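Side-chain contacts in hemoglobin component VII (Tokunagayusurika akamusi, PDB 1X46), which binds a heme group and, as a member of the globin family, probably carries or stores oxygen in a midge larva: residues N73-L78 with P86-V91; V27-N32 with R67-I72; A107-F112 with S144-E149. All coordinates share one frame; numbering follows the deposited sequence.

Contacts 2 and 3 are buried, whereas contact 1 lies nearer the surface, its centre about 12 Å from the centre of the chain. Helix 59-78 serves both contact 1 and contact 2, and V91 CG1 of the former packs against V71 CG1 of the latter at 4.0 Å. Contacts 2 and 3 both reach the heme from opposite sides of the chain's centre, and they meet where F112 touches I68 and I72. All three interfaces are apolar, but differently so: aliphatic groups with a carboxylate at the margin in contact 1, branched aliphatic tips in contact 2, and aromatic rings against aliphatic carbons and porphyrin in contact 3.

Contact 1 of 3, residues N73-L78 with P86-V91; sequences NEAIAL and PALKNV
L78 and L88 meet CB to CB at 3.9 Å near the end of helix 59-78 and the start of helix 85-100, an antiparallel pair that corresponds to the E and F helices of the globin fold. The segment axes approach to 9.3 Å, and their directions differ by 155°, as expected for a chain that leaves helix 59-78 and soon returns in helix 85-100. The tight part is built from leucines and an alanine. L78 points toward the partner helix and lays its CD1 against the backbone of L88, 3.8 Å from L88 CA. L88 reaches back across the interface: its CG stands anti to the backbone N (chi1 168°), and CD1 thereby reaches A75, 3.6 Å from the carbonyl oxygen A75 O and 3.8 Å from A75 CB. The small A75 side chain thus receives the end of a buried leucine.

Packing thins out around this centre. L78 CD1 is 4.3 Å from A87 CB and touches V91 CG2 at a similarly long range, so the same methyl spans three residues of the facing helix, lying nearest to the L88 backbone. On the solvent side lies the exposed E74. Its extended chain carries the carboxylate to the margin of the interface, where it crosses V91 obliquely without a polar bond between them; the nearest approach is E74 OE1 to V91 CG2, 4.1 Å.

Contact 2 of 3, residues V27-N32 with R67-I72; sequences VDILYN and RIVSVI. With HEM (protoporphyrin IX containing Fe), chain B.
L30 and I68 touch methyl to methyl, CD1 of each 3.7 Å from the other, with the two side chains crossing at about a right angle. The second apolar pair is looser, I29 CD1 lying 4.4 Å from V69 CG2. Since the nearest CA atoms, those of L30 and I68, are still 8.6 Å apart, segments 27-32 and 67-72 meet only through these side-chain ends, and all four residues are buried. L30 also touches F61 and A65, from earlier turns of helix 59-78, while W19 of helix 9-20 packs on V69.

Contacts with the heme form the second group, and of the two segments 67-72 supplies them. I68 divides its branches: CG1, anti to the carbonyl carbon (chi1 -70°), lies over the porphyrin face on the water side, near C1B and CHB, while CG2 sits 3.9 Å from the methyl CMB. Extended beyond CG1, its CD1 carries on to L30. V71 straddles two methyls, CG1 at CMB and CG2 3.9 Å from CMA. I72 brings its CG1 to CMB as well, and the backbone oxygen R67 O is 3.6 Å from CMA.

Metal coordination is the third kind. Water 1 binds the heme iron at 2.1 Å, and I68 CD1 stands 3.4 Å from that water, so one isoleucine meets porphyrin, axial water and L30. This is the distal heme pocket of a globin, where the E helix lines the ligand side and the B helix backs it.

Contact 3 of 3, residues A107-F112 with S144-E149; sequences AHFEEF and SVVFPE. With HEM (protoporphyrin IX containing Fe), chain B.
H108 ND1 donates to E111 OE1 at 3.2 Å on the same helix that presses F109 against V146. The N-H...O angle is 168°, and the oxygen lies in the imidazole plane, although the histidine meets it from above the carboxylate plane. This His-carboxylate bond ties together neighbouring turns, and the contact between the two segments is made by carbon.

F109 carries it. Its ring is held between two groups: V146 CG1 covers one face in a CH-pi contact, 4.3 Å from the ring centroid and 18° off the normal, while the heme methyl CMC lies over the opposite face, offset toward the rim. With CG anti to the carbonyl carbon (chi1 -81°), the ring is placed so that CE1 comes within 3.6 Å of the heme bridge carbon CHC. H99, the axial ligand of the iron, meets the same ring edge-to-face. F147 uses its rim instead: its CE1 is 4.0 Å from F109 CB, and the CG of E110 approaches the same rim at CZ, 4.2 Å away. An alanine at F109 would remove the ring and is likely to open a gap between V146 and the heme, leaving H99 without its aromatic neighbour.

One turn on, F112 lays a ring face on the heme vinyl, CAB standing 3.9 Å above the centre of the ring. The chemistry is thus dispersion between rings, methyls and porphyrin, which suggests that close fit, more than charge, joins helix 106-123 (G of the globin fold) to the end of helix 129-146 (H) and the 3-10 turn after it.

Contact 1 of 3, residues N73-L78 with P86-V91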
loop_
_atom_site.group_PDB
_atom_site.type_symbol
_atom_site.label_atom_id
_atom_site.label_comp_id
_atom_site.label_asym_id
_atom_site.label_seq_id
_atom_site.Cartn_x
_atom_site.Cartn_y
_atom_site.Cartn_z
ATOM N N ASN A 73 1.552 -4.982 -6.228
ATOM C CA ASN A 73 2.366 -6.011 -6.866
ATOM C C ASN A 73 3.101 -5.459 -8.074
ATOM O O ASN A 73 4.307 -5.724 -8.243
ATOM C CB ASN A 73 1.480 -7.129 -7.384
ATOM C CG ASN A 73 1.122 -8.138 -6.345
ATOM O OD1 ASN A 73 1.566 -8.087 -5.196
ATOM N ND2 ASN A 73 0.266 -9.077 -6.742
ATOM N N GLU A 74 2.381 -4.756 -8.948
ATOM C CA GLU A 74 3.018 -4.190 -10.123
ATOM C C GLU A 74 4.050 -3.157 -9.752
ATOM O O GLU A 74 5.153 -3.129 -10.328
ATOM C CB GLU A 74 2.021 -3.587 -11.105
ATOM C CG GLU A 74 2.722 -3.236 -12.414
ATOM C CD GLU A 74 1.842 -2.604 -13.475
ATOM O OE1 GLU A 74 0.674 -2.247 -13.205
ATOM O OE2 GLU A 74 2.376 -2.442 -14.596
ATOM N N ALA A 75 3.702 -2.270 -8.828
ATOM C CA ALA A 75 4.662 -1.225 -8.458
ATOM C C ALA A 75 5.934 -1.856 -7.899
ATOM O O ALA A 75 7.054 -1.455 -8.241
ATOM C CB ALA A 75 4.032 -0.260 -7.439
ATOM N N ILE A 76 5.778 -2.848 -7.035
ATOM C CA ILE A 76 6.945 -3.420 -6.409
ATOM C C ILE A 76 7.772 -4.168 -7.472
ATOM O O ILE A 76 9.004 -4.082 -7.454
ATOM C CB ILE A 76 6.557 -4.249 -5.138
ATOM C CG1 ILE A 76 6.107 -3.273 -4.045
ATOM C CG2 ILE A 76 7.744 -5.099 -4.640
ATOM C CD1 ILE A 76 5.476 -3.992 -2.799
ATOM N N ALA A 77 7.111 -4.819 -8.440
ATOM C CA ALA A 77 7.811 -5.471 -9.570
ATOM C C ALA A 77 8.659 -4.517 -10.405
ATOM O O ALA A 77 9.736 -4.906 -10.891
ATOM C CB ALA A 77 6.820 -6.191 -10.486
ATOM N N LEU A 78 8.174 -3.284 -10.543
ATOM C CA LEU A 78 8.855 -2.226 -11.295
ATOM C C LEU A 78 10.043 -1.558 -10.566
ATOM O O LEU A 78 10.788 -0.776 -11.180
ATOM C CB LEU A 78 7.862 -1.166 -11.758
ATOM C CG LEU A 78 6.821 -1.645 -12.766
ATOM C CD1 LEU A 78 5.772 -0.576 -12.922
ATOM C CD2 LEU A 78 7.466 -1.972 -14.128
ATOM N N PRO A 86 10.166 5.420 -15.181
ATOM C CA PRO A 86 9.015 6.137 -15.762
ATOM C C PRO A 86 7.712 5.364 -15.621
ATOM O O PRO A 86 6.703 5.978 -15.259
ATOM C CB PRO A 86 9.391 6.318 -17.246
ATOM C CG PRO A 86 10.870 6.204 -17.270
ATOM C CD PRO A 86 11.254 5.258 -16.176
ATOM N N ALA A 87 7.731 4.063 -15.898
ATOM C CA ALA A 87 6.539 3.243 -15.755
ATOM C C ALA A 87 6.051 3.202 -14.311
ATOM O O ALA A 87 4.836 3.276 -14.058
ATOM C CB ALA A 87 6.785 1.846 -16.269
ATOM N N LEU A 88 6.995 3.054 -13.389
ATOM C CA LEU A 88 6.636 3.032 -11.970
ATOM C C LEU A 88 6.023 4.361 -11.557
ATOM O O LEU A 88 4.972 4.402 -10.887
ATOM C CB LEU A 88 7.850 2.701 -11.120
ATOM C CG LEU A 88 7.734 2.902 -9.602
ATOM C CD1 LEU A 88 6.659 2.005 -9.005
ATOM C CD2 LEU A 88 9.082 2.607 -8.999
ATOM N N LYS A 89 6.649 5.466 -11.943
ATOM C CA LYS A 89 6.090 6.756 -11.577
ATOM C C LYS A 89 4.716 7.019 -12.176
ATOM O O LYS A 89 3.874 7.699 -11.573
ATOM C CB LYS A 89 7.079 7.866 -11.885
ATOM C CG LYS A 89 8.238 7.808 -10.931
ATOM C CD LYS A 89 9.003 9.078 -10.989
ATOM C CE LYS A 89 10.058 9.151 -9.942
ATOM N NZ LYS A 89 11.041 10.241 -10.283
ATOM N N ASN A 90 4.478 6.485 -13.373
ATOM C CA ASN A 90 3.181 6.655 -13.988
ATOM C C ASN A 90 2.094 5.852 -13.259
ATOM O O ASN A 90 0.964 6.332 -13.111
ATOM C CB ASN A 90 3.235 6.328 -15.484
ATOM C CG ASN A 90 4.112 7.319 -16.258
ATOM O OD1 ASN A 90 4.509 8.363 -15.730
ATOM N ND2 ASN A 90 4.439 6.981 -17.499
ATOM N N VAL A 91 2.449 4.660 -12.788
ATOM C CA VAL A 91 1.522 3.908 -11.928
ATOM C C VAL A 91 1.175 4.720 -10.669
ATOM O O VAL A 91 -0.002 4.880 -10.299
ATOM C CB VAL A 91 2.083 2.547 -11.551
ATOM C CG1 VAL A 91 1.296 1.954 -10.399
ATOM C CG2 VAL A 91 2.013 1.620 -12.742
#

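Contact 2 of 3, residues V27-N32 with R67-I72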
loop_
_atom_site.group_PDB
_atom_site.type_symbol
_atom_site.label_atom_id
_atom_site.label_comp_id
_atom_site.label_asym_id
_atom_site.label_seq_id
_atom_site.Cartn_x
_atom_site.Cartn_y
_atom_site.Cartn_z
ATOM N N VAL A 27 -7.024 -10.296 1.381
ATOM C CA VAL A 27 -8.210 -10.056 2.205
ATOM C C VAL A 27 -7.800 -9.639 3.617
ATOM O O VAL A 27 -8.357 -8.687 4.163
ATOM C CB VAL A 27 -9.117 -11.322 2.213
ATOM C CG1 VAL A 27 -10.106 -11.306 3.362
ATOM C CG2 VAL A 27 -9.863 -11.460 0.864
ATOM N N ASP A 28 -6.802 -10.326 4.173
ATOM C CA ASP A 28 -6.347 -9.999 5.527
ATOM C C ASP A 28 -5.711 -8.620 5.558
ATOM O O ASP A 28 -5.880 -7.891 6.561
ATOM C CB ASP A 28 -5.380 -11.035 6.086
ATOM C CG ASP A 28 -6.047 -12.380 6.379
ATOM O OD1 ASP A 28 -7.276 -12.442 6.554
ATOM O OD2 ASP A 28 -5.369 -13.436 6.439
ATOM N N ILE A 29 -5.006 -8.231 4.491
ATOM C CA ILE A 29 -4.409 -6.888 4.475
ATOM C C ILE A 29 -5.520 -5.840 4.487
ATOM O O ILE A 29 -5.455 -4.856 5.247
ATOM C CB ILE A 29 -3.532 -6.708 3.193
ATOM C CG1 ILE A 29 -2.248 -7.537 3.308
ATOM C CG2 ILE A 29 -3.209 -5.203 2.963
ATOM C CD1 ILE A 29 -1.539 -7.722 1.967
ATOM N N LEU A 30 -6.556 -6.026 3.669
ATOM C CA LEU A 30 -7.652 -5.059 3.642
ATOM C C LEU A 30 -8.425 -5.033 4.941
ATOM O O LEU A 30 -8.801 -3.953 5.445
ATOM C CB LEU A 30 -8.607 -5.287 2.441
ATOM C CG LEU A 30 -9.701 -4.241 2.219
ATOM C CD1 LEU A 30 -9.062 -2.855 2.002
ATOM C CD2 LEU A 30 -10.584 -4.625 1.000
ATOM N N TYR A 31 -8.717 -6.224 5.472
ATOM C CA TYR A 31 -9.377 -6.278 6.769
ATOM C C TYR A 31 -8.557 -5.532 7.833
ATOM O O TYR A 31 -9.147 -4.751 8.597
ATOM C CB TYR A 31 -9.596 -7.739 7.169
ATOM C CG TYR A 31 -10.143 -7.891 8.559
ATOM C CD1 TYR A 31 -11.511 -7.937 8.782
ATOM C CD2 TYR A 31 -9.279 -8.001 9.651
ATOM C CE1 TYR A 31 -12.020 -8.087 10.067
ATOM C CE2 TYR A 31 -9.793 -8.138 10.948
ATOM C CZ TYR A 31 -11.164 -8.183 11.119
ATOM O OH TYR A 31 -11.712 -8.336 12.374
ATOM N N ASN A 32 -7.235 -5.725 7.839
ATOM C CA ASN A 32 -6.405 -5.047 8.831
ATOM C C ASN A 32 -6.468 -3.533 8.686
ATOM O O ASN A 32 -6.539 -2.789 9.664
ATOM C CB ASN A 32 -4.981 -5.536 8.737
ATOM C CG ASN A 32 -4.099 -4.914 9.773
ATOM O OD1 ASN A 32 -4.286 -5.141 10.975
ATOM N ND2 ASN A 32 -3.126 -4.147 9.328
ATOM N N ARG A 67 -7.865 -5.825 -6.133
ATOM C CA ARG A 67 -7.541 -4.628 -6.910
ATOM C C ARG A 67 -6.373 -3.847 -6.299
ATOM O O ARG A 67 -5.474 -3.430 -7.036
ATOM C CB ARG A 67 -8.772 -3.723 -7.033
ATOM C CG ARG A 67 -9.818 -4.307 -7.955
ATOM C CD ARG A 67 -11.112 -3.474 -7.995
ATOM N NE ARG A 67 -11.942 -3.901 -9.116
ATOM C CZ ARG A 67 -13.255 -3.809 -9.188
ATOM N NH1 ARG A 67 -13.969 -3.271 -8.188
ATOM N NH2 ARG A 67 -13.852 -4.277 -10.290
ATOM N N ILE A 68 -6.375 -3.627 -4.972
ATOM C CA ILE A 68 -5.314 -2.866 -4.300
ATOM C C ILE A 68 -4.003 -3.600 -4.488
ATOM O O ILE A 68 -2.993 -3.016 -4.876
ATOM C CB ILE A 68 -5.581 -2.729 -2.771
ATOM C CG1 ILE A 68 -6.776 -1.801 -2.538
ATOM C CG2 ILE A 68 -4.318 -2.153 -2.031
ATOM C CD1 ILE A 68 -7.208 -1.757 -1.058
ATOM N N VAL A 69 -4.035 -4.899 -4.233
ATOM C CA VAL A 69 -2.810 -5.691 -4.237
ATOM C C VAL A 69 -2.237 -5.837 -5.635
ATOM O O VAL A 69 -1.026 -5.863 -5.813
ATOM C CB VAL A 69 -3.051 -7.060 -3.558
ATOM C CG1 VAL A 69 -1.954 -8.080 -3.938
ATOM C CG2 VAL A 69 -3.100 -6.850 -2.059
ATOM N N SER A 70 -3.113 -5.859 -6.631
ATOM C CA SER A 70 -2.678 -5.893 -8.021
ATOM C C SER A 70 -1.765 -4.709 -8.329
ATOM O O SER A 70 -0.732 -4.861 -8.975
ATOM C CB SER A 70 -3.860 -5.877 -8.971
ATOM O OG SER A 70 -3.428 -6.065 -10.318
ATOM N N VAL A 71 -2.158 -3.528 -7.869
ATOM C CA VAL A 71 -1.361 -2.322 -8.122
ATOM C C VAL A 71 -0.081 -2.353 -7.301
ATOM O O VAL A 71 0.997 -2.052 -7.810
ATOM C CB VAL A 71 -2.185 -1.067 -7.782
ATOM C CG1 VAL A 71 -1.312 0.205 -7.871
ATOM C CG2 VAL A 71 -3.356 -0.952 -8.722
ATOM N N ILE A 72 -0.168 -2.732 -6.036
ATOM C CA ILE A 72 1.062 -2.814 -5.240
ATOM C C ILE A 72 2.049 -3.804 -5.842
ATOM O O ILE A 72 3.235 -3.511 -5.925
ATOM C CB ILE A 72 0.757 -3.147 -3.742
ATOM C CG1 ILE A 72 -0.128 -2.067 -3.130
ATOM C CG2 ILE A 72 2.068 -3.262 -2.925
ATOM C CD1 ILE A 72 -0.610 -2.333 -1.680
HETATM C CHA HEM B . -10.394 2.525 -5.184
HETATM C CHB HEM B . -5.722 1.226 -5.123
HETATM C CHC HEM B . -5.175 3.481 -0.872
HETATM C CHD HEM B . -9.830 4.774 -0.899
HETATM C C1A HEM B . -9.202 1.933 -5.492
HETATM C C2A HEM B . -8.976 1.082 -6.640
HETATM C C3A HEM B . -7.694 0.734 -6.603
HETATM C C4A HEM B . -7.044 1.374 -5.494
HETATM C CMA HEM B . -6.976 -0.173 -7.627
HETATM C CAA HEM B . -10.075 0.589 -7.634
HETATM C CBA HEM B . -10.533 1.602 -8.703
HETATM C CGA HEM B . -9.402 1.909 -9.655
HETATM O O1A HEM B . -9.022 3.090 -9.780
HETATM O O2A HEM B . -8.866 0.965 -10.301
HETATM C C1B HEM B . -5.170 1.671 -3.953
HETATM C C2B HEM B . -3.817 1.464 -3.493
HETATM C C3B HEM B . -3.667 2.093 -2.305
HETATM C C4B HEM B . -4.936 2.733 -2.013
HETATM C CMB HEM B . -2.767 0.623 -4.270
HETATM C CAB HEM B . -2.463 2.211 -1.344
HETATM C CBB HEM B . -1.232 1.776 -1.615
HETATM C C1C HEM B . -6.369 4.025 -0.491
HETATM C C2C HEM B . -6.646 4.784 0.725
HETATM C C3C HEM B . -7.937 5.110 0.732
HETATM C C4C HEM B . -8.525 4.616 -0.498
HETATM C CMC HEM B . -5.592 5.133 1.805
HETATM C CAC HEM B . -8.700 5.919 1.813
HETATM C C1D HEM B . -10.373 4.331 -2.073
HETATM C C2D HEM B . -11.747 4.540 -2.450
HETATM C C3D HEM B . -11.915 3.856 -3.772
HETATM C C4D HEM B . -10.630 3.258 -4.046
HETATM C CMD HEM B . -12.809 5.316 -1.645
HETATM C CAD HEM B . -13.220 3.787 -4.605
HETATM C CBD HEM B . -14.126 2.670 -4.098
HETATM C CGD HEM B . -15.452 2.694 -4.835
HETATM O O1D HEM B . -15.525 3.254 -5.953
HETATM O O2D HEM B . -16.447 2.170 -4.282
HETATM N NA HEM B . -8.009 2.099 -4.825
HETATM N NB HEM B . -5.844 2.440 -3.000
HETATM N NC HEM B . -7.537 3.951 -1.229
HETATM N ND HEM B . -9.712 3.582 -3.055
HETATM FE FE HEM B . -7.773 3.023 -3.031
HETATM O O HOH W 1 -8.289 1.341 -1.921
#

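Contact 3 of 3, residues A107-F112 with S144-E149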
loop_
_atom_site.group_PDB
_atom_site.type_symbol
_atom_site.label_atom_id
_atom_site.label_comp_id
_atom_site.label_asym_id
_atom_site.label_seq_id
_atom_site.Cartn_x
_atom_site.Cartn_y
_atom_site.Cartn_z
ATOM N N ALA A 107 -2.616 12.063 4.741
ATOM C CA ALA A 107 -2.687 11.354 6.014
ATOM C C ALA A 107 -3.360 9.990 5.849
ATOM O O ALA A 107 -2.919 9.029 6.466
ATOM C CB ALA A 107 -3.408 12.190 7.059
ATOM N N HIS A 108 -4.388 9.916 4.990
ATOM C CA HIS A 108 -5.020 8.618 4.707
ATOM C C HIS A 108 -4.030 7.624 4.150
ATOM O O HIS A 108 -4.050 6.448 4.524
ATOM C CB HIS A 108 -6.188 8.707 3.719
ATOM C CG HIS A 108 -7.346 9.464 4.228
ATOM N ND1 HIS A 108 -7.679 9.483 5.564
ATOM C CD2 HIS A 108 -8.270 10.185 3.578
ATOM C CE1 HIS A 108 -8.732 10.260 5.725
ATOM N NE2 HIS A 108 -9.126 10.683 4.533
ATOM N N PHE A 109 -3.172 8.065 3.231
ATOM C CA PHE A 109 -2.112 7.166 2.731
ATOM C C PHE A 109 -1.151 6.748 3.826
ATOM O O PHE A 109 -0.768 5.582 3.930
ATOM C CB PHE A 109 -1.401 7.765 1.506
ATOM C CG PHE A 109 -2.164 7.552 0.215
ATOM C CD1 PHE A 109 -2.155 6.305 -0.416
ATOM C CD2 PHE A 109 -2.908 8.586 -0.349
ATOM C CE1 PHE A 109 -2.862 6.089 -1.580
ATOM C CE2 PHE A 109 -3.620 8.384 -1.534
ATOM C CZ PHE A 109 -3.606 7.152 -2.156
ATOM N N GLU A 110 -0.798 7.684 4.702
ATOM C CA GLU A 110 0.064 7.342 5.821
ATOM C C GLU A 110 -0.595 6.325 6.768
ATOM O O GLU A 110 0.094 5.468 7.310
ATOM C CB GLU A 110 0.447 8.597 6.616
ATOM C CG GLU A 110 1.330 9.582 5.863
ATOM C CD GLU A 110 1.764 10.757 6.733
ATOM O OE1 GLU A 110 1.219 10.948 7.846
ATOM O OE2 GLU A 110 2.695 11.468 6.313
ATOM N N GLU A 111 -1.921 6.428 6.929
ATOM C CA GLU A 111 -2.671 5.477 7.759
ATOM C C GLU A 111 -2.588 4.075 7.141
ATOM O O GLU A 111 -2.404 3.085 7.855
ATOM C CB GLU A 111 -4.117 5.946 7.893
ATOM C CG GLU A 111 -4.246 7.187 8.761
ATOM C CD GLU A 111 -5.620 7.817 8.694
ATOM O OE1 GLU A 111 -6.397 7.542 7.725
ATOM O OE2 GLU A 111 -5.955 8.587 9.642
ATOM N N PHE A 112 -2.691 4.017 5.811
ATOM C CA PHE A 112 -2.566 2.728 5.111
ATOM C C PHE A 112 -1.167 2.158 5.347
ATOM O O PHE A 112 -0.992 0.970 5.634
ATOM C CB PHE A 112 -2.842 2.905 3.601
ATOM C CG PHE A 112 -2.786 1.604 2.846
ATOM C CD1 PHE A 112 -3.949 0.882 2.640
ATOM C CD2 PHE A 112 -1.564 1.079 2.402
ATOM C CE1 PHE A 112 -3.909 -0.344 1.974
ATOM C CE2 PHE A 112 -1.513 -0.147 1.727
ATOM C CZ PHE A 112 -2.715 -0.853 1.539
ATOM N N SER A 144 6.320 11.095 -2.624
ATOM C CA SER A 144 6.898 12.219 -3.342
ATOM C C SER A 144 6.172 12.462 -4.676
ATOM O O SER A 144 6.109 13.593 -5.147
ATOM C CB SER A 144 8.400 12.003 -3.545
ATOM O OG SER A 144 8.653 11.044 -4.547
ATOM N N VAL A 145 5.614 11.397 -5.239
ATOM C CA VAL A 145 4.906 11.464 -6.507
ATOM C C VAL A 145 3.397 11.508 -6.306
ATOM O O VAL A 145 2.691 12.181 -7.044
ATOM C CB VAL A 145 5.314 10.268 -7.404
ATOM C CG1 VAL A 145 4.418 10.151 -8.615
ATOM C CG2 VAL A 145 6.773 10.408 -7.814
ATOM N N VAL A 146 2.909 10.785 -5.294
ATOM C CA VAL A 146 1.463 10.717 -5.048
ATOM C C VAL A 146 0.910 11.969 -4.355
ATOM O O VAL A 146 -0.121 12.483 -4.764
ATOM C CB VAL A 146 1.090 9.432 -4.263
ATOM C CG1 VAL A 146 -0.357 9.451 -3.709
ATOM C CG2 VAL A 146 1.306 8.219 -5.122
ATOM N N PHE A 147 1.577 12.466 -3.321
ATOM C CA PHE A 147 1.067 13.617 -2.557
ATOM C C PHE A 147 0.773 14.866 -3.405
ATOM O O PHE A 147 -0.281 15.463 -3.211
ATOM C CB PHE A 147 1.934 13.975 -1.332
ATOM C CG PHE A 147 1.827 12.994 -0.168
ATOM C CD1 PHE A 147 1.096 11.799 -0.253
ATOM C CD2 PHE A 147 2.513 13.273 1.011
ATOM C CE1 PHE A 147 1.047 10.919 0.848
ATOM C CE2 PHE A 147 2.480 12.395 2.104
ATOM C CZ PHE A 147 1.741 11.221 2.011
ATOM N N PRO A 148 1.641 15.235 -4.346
ATOM C CA PRO A 148 1.345 16.387 -5.231
ATOM C C PRO A 148 0.108 16.206 -6.096
ATOM O O PRO A 148 -0.415 17.222 -6.596
ATOM C CB PRO A 148 2.591 16.468 -6.121
ATOM C CG PRO A 148 3.688 15.810 -5.321
ATOM C CD PRO A 148 2.966 14.659 -4.647
ATOM N N GLU A 149 -0.394 14.974 -6.246
ATOM C CA GLU A 149 -1.600 14.738 -7.028
ATOM C C GLU A 149 -2.854 14.777 -6.179
ATOM O O GLU A 149 -3.953 14.719 -6.717
ATOM C CB GLU A 149 -1.553 13.369 -7.728
ATOM C CG GLU A 149 -0.368 13.111 -8.637
ATOM C CD GLU A 149 -0.315 14.048 -9.833
ATOM O OE1 GLU A 149 -1.352 14.646 -10.227
ATOM O OE2 GLU A 149 0.796 14.190 -10.386
HETATM C CHA HEM B . -10.394 2.525 -5.184
HETATM C CHB HEM B . -5.722 1.226 -5.123
HETATM C CHC HEM B . -5.175 3.481 -0.872
HETATM C CHD HEM B . -9.830 4.774 -0.899
HETATM C C1A HEM B . -9.202 1.933 -5.492
HETATM C C2A HEM B . -8.976 1.082 -6.640
HETATM C C3A HEM B . -7.694 0.734 -6.603
HETATM C C4A HEM B . -7.044 1.374 -5.494
HETATM C CMA HEM B . -6.976 -0.173 -7.627
HETATM C CAA HEM B . -10.075 0.589 -7.634
HETATM C CBA HEM B . -10.533 1.602 -8.703
HETATM C CGA HEM B . -9.402 1.909 -9.655
HETATM O O1A HEM B . -9.022 3.090 -9.780
HETATM O O2A HEM B . -8.866 0.965 -10.301
HETATM C C1B HEM B . -5.170 1.671 -3.953
HETATM C C2B HEM B . -3.817 1.464 -3.493
HETATM C C3B HEM B . -3.667 2.093 -2.305
HETATM C C4B HEM B . -4.936 2.733 -2.013
HETATM C CMB HEM B . -2.767 0.623 -4.270
HETATM C CAB HEM B . -2.463 2.211 -1.344
HETATM C CBB HEM B . -1.232 1.776 -1.615
HETATM C C1C HEM B . -6.369 4.025 -0.491
HETATM C C2C HEM B . -6.646 4.784 0.725
HETATM C C3C HEM B . -7.937 5.110 0.732
HETATM C C4C HEM B . -8.525 4.616 -0.498
HETATM C CMC HEM B . -5.592 5.133 1.805
HETATM C CAC HEM B . -8.700 5.919 1.813
HETATM C C1D HEM B . -10.373 4.331 -2.073
HETATM C C2D HEM B . -11.747 4.540 -2.450
HETATM C C3D HEM B . -11.915 3.856 -3.772
HETATM C C4D HEM B . -10.630 3.258 -4.046
HETATM C CMD HEM B . -12.809 5.316 -1.645
HETATM C CAD HEM B . -13.220 3.787 -4.605
HETATM C CBD HEM B . -14.126 2.670 -4.098
HETATM C CGD HEM B . -15.452 2.694 -4.835
HETATM O O1D HEM B . -15.525 3.254 -5.953
HETATM O O2D HEM B . -16.447 2.170 -4.282
HETATM N NA HEM B . -8.009 2.099 -4.825
HETATM N NB HEM B . -5.844 2.440 -3.000
HETATM N NC HEM B . -7.537 3.951 -1.229
HETATM N ND HEM B . -9.712 3.582 -3.055
HETATM FE FE HEM B . -7.773 3.023 -3.031
HETATM O O HOH W 1 -8.289 1.341 -1.921
#